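Local coordinates for protein L-ribulose 3-epimerase (Mesorhizobium loti, PDB 3VYL) that binds manganese and catalyses the epimerisation of ketoses at C3, L-ribulose most efficiently, on a TIM-barrel scaffold, at residues 179-182 and 183-186; 249-252 and 253-257; 277-280 and 281-284. All blocks are in the same frame, centred on the assembly; numbering follows the deposited sequence.

Contact 1. Residues 179-182 and 183-186. With MN (manganese (II) ion), chain I.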
loop_
_atom_site.group_PDB
_atom_site.type_symbol
_atom_site.label_atom_id
_atom_site.label_comp_id
_atom_site.label_asym_id
_atom_site.label_seq_id
_atom_site.Cartn_x
_atom_site.Cartn_y
_atom_site.Cartn_z
ATOM N N LEU A 179 1.661 18.269 13.193
ATOM C CA LEU A 179 1.957 17.477 12.004
ATOM C C LEU A 179 0.834 17.577 10.952
ATOM O O LEU A 179 -0.360 17.675 11.293
ATOM C CB LEU A 179 2.196 16.021 12.409
ATOM C CG LEU A 179 3.345 15.733 13.381
ATOM C CD1 LEU A 179 3.456 14.237 13.606
ATOM C CD2 LEU A 179 4.680 16.283 12.901
ATOM N N ASP A 180 1.213 17.545 9.678
ATOM C CA ASP A 180 0.244 17.677 8.593
ATOM C C ASP A 180 0.527 16.623 7.512
ATOM O O ASP A 180 1.570 16.651 6.857
ATOM C CB ASP A 180 0.302 19.111 8.043
ATOM C CG ASP A 180 -0.684 19.367 6.914
ATOM O OD1 ASP A 180 -0.873 18.476 6.061
ATOM O OD2 ASP A 180 -1.245 20.489 6.854
ATOM N N THR A 181 -0.413 15.700 7.326
ATOM C CA THR A 181 -0.221 14.577 6.424
ATOM C C THR A 181 0.220 14.991 5.010
ATOM O O THR A 181 1.114 14.370 4.426
ATOM C CB THR A 181 -1.470 13.699 6.366
ATOM O OG1 THR A 181 -2.558 14.463 5.846
ATOM C CG2 THR A 181 -1.836 13.188 7.758
ATOM N N PHE A 182 -0.373 16.060 4.482
ATOM C CA PHE A 182 0.046 16.642 3.204
ATOM C C PHE A 182 1.547 16.997 3.178
ATOM O O PHE A 182 2.244 16.697 2.216
ATOM C CB PHE A 182 -0.818 17.860 2.850
ATOM C CG PHE A 182 -0.234 18.715 1.755
ATOM C CD1 PHE A 182 -0.373 18.346 0.422
ATOM C CD2 PHE A 182 0.487 19.872 2.061
ATOM C CE1 PHE A 182 0.177 19.114 -0.577
ATOM C CE2 PHE A 182 1.037 20.640 1.060
ATOM C CZ PHE A 182 0.880 20.261 -0.259
ATOM N N HIS A 183 2.040 17.624 4.239
ATOM C CA HIS A 183 3.459 17.961 4.326
ATOM C C HIS A 183 4.340 16.765 4.607
ATOM O O HIS A 183 5.454 16.651 4.070
ATOM C CB HIS A 183 3.670 19.041 5.367
ATOM C CG HIS A 183 2.981 20.334 5.031
ATOM N ND1 HIS A 183 3.376 21.119 4.014
ATOM C CD2 HIS A 183 1.887 20.962 5.606
ATOM C CE1 HIS A 183 2.571 22.195 3.939
ATOM N NE2 HIS A 183 1.660 22.095 4.913
ATOM N N MET A 184 3.830 15.858 5.442
ATOM C CA MET A 184 4.559 14.664 5.855
ATOM C C MET A 184 4.851 13.753 4.676
ATOM O O MET A 184 5.957 13.217 4.557
ATOM C CB MET A 184 3.787 13.896 6.936
ATOM C CG MET A 184 3.903 14.506 8.328
ATOM S SD MET A 184 3.338 13.418 9.656
ATOM C CE MET A 184 1.565 13.511 9.429
ATOM N N ASN A 185 3.857 13.590 3.801
ATOM C CA ASN A 185 4.001 12.696 2.661
ATOM C C ASN A 185 5.103 13.154 1.704
ATOM O O ASN A 185 5.683 12.338 0.997
ATOM C CB ASN A 185 2.677 12.523 1.929
ATOM C CG ASN A 185 2.570 11.178 1.235
ATOM O OD1 ASN A 185 2.534 10.137 1.894
ATOM N ND2 ASN A 185 2.510 11.188 -0.102
ATOM N N ILE A 186 5.408 14.448 1.701
ATOM C CA ILE A 186 6.483 14.962 0.873
ATOM C C ILE A 186 7.840 14.823 1.573
ATOM O O ILE A 186 8.848 14.493 0.936
ATOM C CB ILE A 186 6.249 16.435 0.465
ATOM C CG1 ILE A 186 4.989 16.576 -0.391
ATOM C CG2 ILE A 186 7.454 16.991 -0.286
ATOM C CD1 ILE A 186 4.686 18.003 -0.792
HETATM MN MN MN I . -1.616 22.297 7.762
HETATM O O HOH W 1 -1.032 24.164 6.423
#

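Contact 2. Residues 249-252 and 253-257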
loop_
_atom_site.group_PDB
_atom_site.type_symbol
_atom_site.label_atom_id
_atom_site.label_comp_id
_atom_site.label_asym_id
_atom_site.label_seq_id
_atom_site.Cartn_x
_atom_site.Cartn_y
_atom_site.Cartn_z
ATOM N N ASP A 249 -8.118 33.729 0.177
ATOM C CA ASP A 249 -7.613 35.004 -0.247
ATOM C C ASP A 249 -6.293 34.896 -0.948
ATOM O O ASP A 249 -5.490 34.064 -0.633
ATOM C CB ASP A 249 -7.426 35.879 0.945
ATOM C CG ASP A 249 -6.177 35.614 1.589
ATOM O OD1 ASP A 249 -6.195 35.074 2.698
ATOM O OD2 ASP A 249 -5.159 35.890 0.946
ATOM N N GLU A 250 -6.067 35.793 -1.881
ATOM C CA GLU A 250 -4.942 35.674 -2.806
ATOM C C GLU A 250 -3.575 35.439 -2.177
ATOM O O GLU A 250 -2.697 34.894 -2.838
ATOM C CB GLU A 250 -4.889 36.882 -3.737
ATOM C CG GLU A 250 -5.718 36.707 -4.998
ATOM C CD GLU A 250 -5.843 37.993 -5.794
ATOM O OE1 GLU A 250 -6.372 38.984 -5.239
ATOM O OE2 GLU A 250 -5.418 38.012 -6.974
ATOM N N ASN A 251 -3.390 35.844 -0.924
ATOM C CA ASN A 251 -2.131 35.584 -0.211
ATOM C C ASN A 251 -1.854 34.082 -0.035
ATOM O O ASN A 251 -0.742 33.604 -0.296
ATOM C CB ASN A 251 -2.124 36.301 1.151
ATOM C CG ASN A 251 -0.867 36.015 1.975
ATOM O OD1 ASN A 251 0.236 36.465 1.637
ATOM N ND2 ASN A 251 -1.036 35.284 3.077
ATOM N N LEU A 252 -2.877 33.349 0.395
ATOM C CA LEU A 252 -2.741 31.926 0.681
ATOM C C LEU A 252 -2.735 31.065 -0.584
ATOM O O LEU A 252 -1.940 30.121 -0.697
ATOM C CB LEU A 252 -3.849 31.472 1.634
ATOM C CG LEU A 252 -3.659 30.109 2.296
ATOM C CD1 LEU A 252 -2.539 30.158 3.327
ATOM C CD2 LEU A 252 -4.968 29.673 2.929
ATOM N N SER A 253 -3.633 31.383 -1.516
ATOM C CA SER A 253 -3.656 30.759 -2.837
ATOM C C SER A 253 -2.286 30.794 -3.480
ATOM O O SER A 253 -1.862 29.813 -4.087
ATOM C CB SER A 253 -4.661 31.456 -3.761
ATOM O OG SER A 253 -5.873 30.725 -3.846
ATOM N N LYS A 254 -1.595 31.922 -3.334
ATOM C CA LYS A 254 -0.284 32.088 -3.942
ATOM C C LYS A 254 0.853 31.393 -3.169
ATOM O O LYS A 254 1.718 30.768 -3.786
ATOM C CB LYS A 254 0.014 33.566 -4.203
ATOM C CG LYS A 254 -0.908 34.208 -5.242
ATOM C CD LYS A 254 -0.508 35.653 -5.522
ATOM C CE LYS A 254 -1.703 36.547 -5.848
ATOM N NZ LYS A 254 -2.543 36.084 -6.993
ATOM N N LYS A 255 0.842 31.477 -1.839
ATOM C CA LYS A 255 1.872 30.818 -1.024
ATOM C C LYS A 255 1.766 29.289 -1.039
ATOM O O LYS A 255 2.769 28.585 -0.933
ATOM C CB LYS A 255 1.827 31.308 0.424
ATOM C CG LYS A 255 2.801 32.413 0.755
ATOM C CD LYS A 255 2.642 32.815 2.213
ATOM C CE LYS A 255 3.427 34.081 2.535
ATOM N NZ LYS A 255 3.360 34.446 3.986
ATOM N N THR A 256 0.553 28.767 -1.134
ATOM C CA THR A 256 0.382 27.322 -1.151
ATOM C C THR A 256 0.124 26.825 -2.577
ATOM O O THR A 256 -0.210 25.656 -2.779
ATOM C CB THR A 256 -0.728 26.864 -0.198
ATOM O OG1 THR A 256 -1.967 27.428 -0.623
ATOM C CG2 THR A 256 -0.433 27.327 1.203
ATOM N N ALA A 257 0.296 27.734 -3.541
ATOM C CA ALA A 257 0.242 27.443 -4.978
ATOM C C ALA A 257 -1.014 26.691 -5.407
ATOM O O ALA A 257 -0.929 25.659 -6.081
ATOM C CB ALA A 257 1.498 26.706 -5.432
#

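Contact 3. Residues 277-280 and 281-284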
loop_
_atom_site.group_PDB
_atom_site.type_symbol
_atom_site.label_atom_id
_atom_site.label_comp_id
_atom_site.label_asym_id
_atom_site.label_seq_id
_atom_site.Cartn_x
_atom_site.Cartn_y
_atom_site.Cartn_z
ATOM N N ILE A 277 -12.546 10.255 8.024
ATOM C CA ILE A 277 -11.775 10.289 9.268
ATOM C C ILE A 277 -12.484 9.465 10.352
ATOM O O ILE A 277 -11.830 8.759 11.125
ATOM C CB ILE A 277 -11.483 11.724 9.756
ATOM C CG1 ILE A 277 -10.772 12.539 8.658
ATOM C CG2 ILE A 277 -10.625 11.687 11.008
ATOM C CD1 ILE A 277 -10.670 14.035 8.933
ATOM N N GLY A 278 -13.814 9.536 10.380
ATOM C CA GLY A 278 -14.600 8.816 11.368
ATOM C C GLY A 278 -14.402 7.323 11.227
ATOM O O GLY A 278 -13.931 6.664 12.152
ATOM N N LEU A 279 -14.749 6.797 10.061
ATOM C CA LEU A 279 -14.571 5.386 9.753
ATOM C C LEU A 279 -13.115 4.948 9.911
ATOM O O LEU A 279 -12.831 3.979 10.615
ATOM C CB LEU A 279 -15.067 5.082 8.338
ATOM C CG LEU A 279 -15.299 3.618 7.979
ATOM C CD1 LEU A 279 -16.202 2.922 8.993
ATOM C CD2 LEU A 279 -15.881 3.528 6.573
ATOM N N GLY A 280 -12.203 5.673 9.269
ATOM C CA GLY A 280 -10.778 5.400 9.356
ATOM C C GLY A 280 -10.287 5.130 10.761
ATOM O O GLY A 280 -9.557 4.167 10.990
ATOM N N LEU A 281 -10.689 5.968 11.711
ATOM C CA LEU A 281 -10.283 5.774 13.112
ATOM C C LEU A 281 -10.974 4.582 13.779
ATOM O O LEU A 281 -10.337 3.858 14.532
ATOM C CB LEU A 281 -10.483 7.045 13.927
ATOM C CG LEU A 281 -9.524 8.190 13.587
ATOM C CD1 LEU A 281 -10.069 9.491 14.153
ATOM C CD2 LEU A 281 -8.111 7.915 14.096
ATOM N N GLU A 282 -12.259 4.377 13.500
ATOM C CA GLU A 282 -12.964 3.235 14.051
ATOM C C GLU A 282 -12.300 1.921 13.592
ATOM O O GLU A 282 -12.045 1.026 14.409
ATOM C CB GLU A 282 -14.438 3.249 13.649
ATOM C CG GLU A 282 -15.344 2.540 14.647
ATOM C CD GLU A 282 -16.524 1.837 13.993
ATOM O OE1 GLU A 282 -16.807 0.682 14.373
ATOM O OE2 GLU A 282 -17.178 2.425 13.103
ATOM N N THR A 283 -12.031 1.829 12.286
ATOM C CA THR A 283 -11.342 0.694 11.692
ATOM C C THR A 283 -9.959 0.442 12.319
ATOM O O THR A 283 -9.627 -0.706 12.671
ATOM C CB THR A 283 -11.206 0.868 10.176
ATOM O OG1 THR A 283 -12.456 1.309 9.645
ATOM C CG2 THR A 283 -10.850 -0.450 9.513
ATOM N N ALA A 284 -9.171 1.505 12.486
ATOM C CA ALA A 284 -7.876 1.374 13.136
ATOM C C ALA A 284 -8.014 0.948 14.604
ATOM O O ALA A 284 -7.090 0.356 15.169
ATOM C CB ALA A 284 -7.080 2.662 13.017
#

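Contact 1. Residues 179-182 and 183-186
Phe182 turns the edge of its ring toward the face of His183 in a T-shaped stack, the ring centroids 4.9 Å apart and the planes at 74°. Phe182 CD2 sits over the centre of the imidazole, 3.6 Å above its plane. Asp180 meets the histidine at its edge through CB, its CG 3.3 Å from His183 CD2, with carboxylate and ring planes steeply inclined. CG of His183 lies beside its own backbone N (chi1 -63°), which swings the ring back over the start of helix 181-187. Met184, bent at chi3, brings its CE to 3.9 Å from Leu179 CB, the two side chains crossing at about a right angle, and its N bonds to Asp180 O at 2.8 Å. With an alanine in place of His183, the Phe182 edge would probably lose the face it packs on, Asp180 its packing against the ring, and Asn150 the ND1 it is hydrogen-bonded to. Asp180 OD2 binds manganese at 2.1 Å, together with Glu147, His206, Glu241 and a water, while OD1 caps the helix through a weak bond from Phe182 N. One carboxylate thus serves metal and helix end at once, coupling the barrel strand's tip to the helix that follows.

Contact 2. Residues 249-252 and 253-257
Leu252 O takes two hydrogen bonds from Thr256: the backbone N at 2.9 Å and the hydroxyl OG1 at 2.7 Å. The two donors reach the oxygen from opposite faces of the carbonyl plane, OG1 standing well above it. The hydroxyl's share of this grip follows from the threonine's first torsion, which sets OG1 between the backbone N and the carbonyl carbon (chi1 62°) and leaves CG2 beside the N, 4.1 Å from Leu252 CD1. Two residues earlier along the helix, Glu250 and Lys254 lie side by side and point the same way. The lysine, bent at chi3 and chi4, folds its CG to CE run over Glu250 O and ends with NZ 3.5 Å from Glu250 OE2, a long, weak salt bridge. Lys255, extended beyond CG, merely passes Asn251 OD1 with its CE. Beneath these side chains run the backbone bonds, of which Lys255 N to Asn251 O is 3.1 Å long. Both ends of the short helix are capped. At the start, Asp249 OD2 accepts from Asn251 N at 2.6 Å and weakly from Leu252 N. Farther out, Leu252 touches Phe9, Ser253 rests on Ser245 and Val248, and Thr256 meets Glu153; Val115 and Arg151 of the second subunit pack on Lys254 and Ala257. Thr256 is the first residue to leave helical geometry, the nearest atom of its side chain about 8 Å from the manganese. Ala257 follows with positive phi, its N bonding weakly to Lys254 O at 3.4 Å. A short helix opened by an aspartate N-cap and closed by a Schellman motif, it belongs to the segment that follows the eighth strand of the TIM barrel.

Contact 3. Residues 277-280 and 281-284
Leu281 lies back along Ile277, one helical turn earlier, the two side chains side by side and pointing the same way. From its CB, 3.6 Å from Ile277 O, the leucine continues to CG, which comes closer to the same oxygen at 3.4 Å. With CG beside the backbone N (chi1 -70°), the chain leans toward the preceding turn. At the tip, CD1 still lies 3.6 Å from Ile277 O and meets Ile277 CG2 at 3.9 Å, a plain apolar contact, while Ile277 O accepts from Leu281 N. The leucine also packs on Phe226 of helix 222-231, and Ile277 reaches Leu238 and Phe240 of the eighth barrel strand. Away from this apolar strip, Leu279 O holds Thr283 twice. Thr283 N reaches Leu279 O at 2.8 Å in an almost straight bond of 179°. The hydroxyl, Thr283 OG1, comes in to Leu279 O from above the carbonyl plane at 2.9 Å, put there by a torsion that keeps it beside its own backbone N (chi1 -45°). The carboxylate of Glu282 turns to Arg286 in a salt bridge, and His272 of the third subunit packs against Leu279, Glu282 and Thr283. The helix is therefore two-sided: Leu281 and Ile277 face its own barrel, while Leu279, Glu282 and Thr283, its hydroxyl turned in on the backbone, meet the third subunit.

How the contacts relate
Contact 1 is wholly buried at the end of the sixth barrel strand and contains a metal ligand; contacts 2 and 3 are only partly buried and lie on helices that follow the eighth strand. The nearest atoms of contacts 1 and 2 are about 6 Å apart, and both touch the second subunit, whereas contact 3 touches the third. Chemistry follows place: metal coordination and aromatic stacking at the manganese site, a weak salt bridge at the partly exposed short helix, aliphatic packing on the long one. Aspartate caps open the helices of contacts 1 and 2, while contacts 2 and 3 each contain a threonine hydroxyl folded back onto a carbonyl of the previous turn.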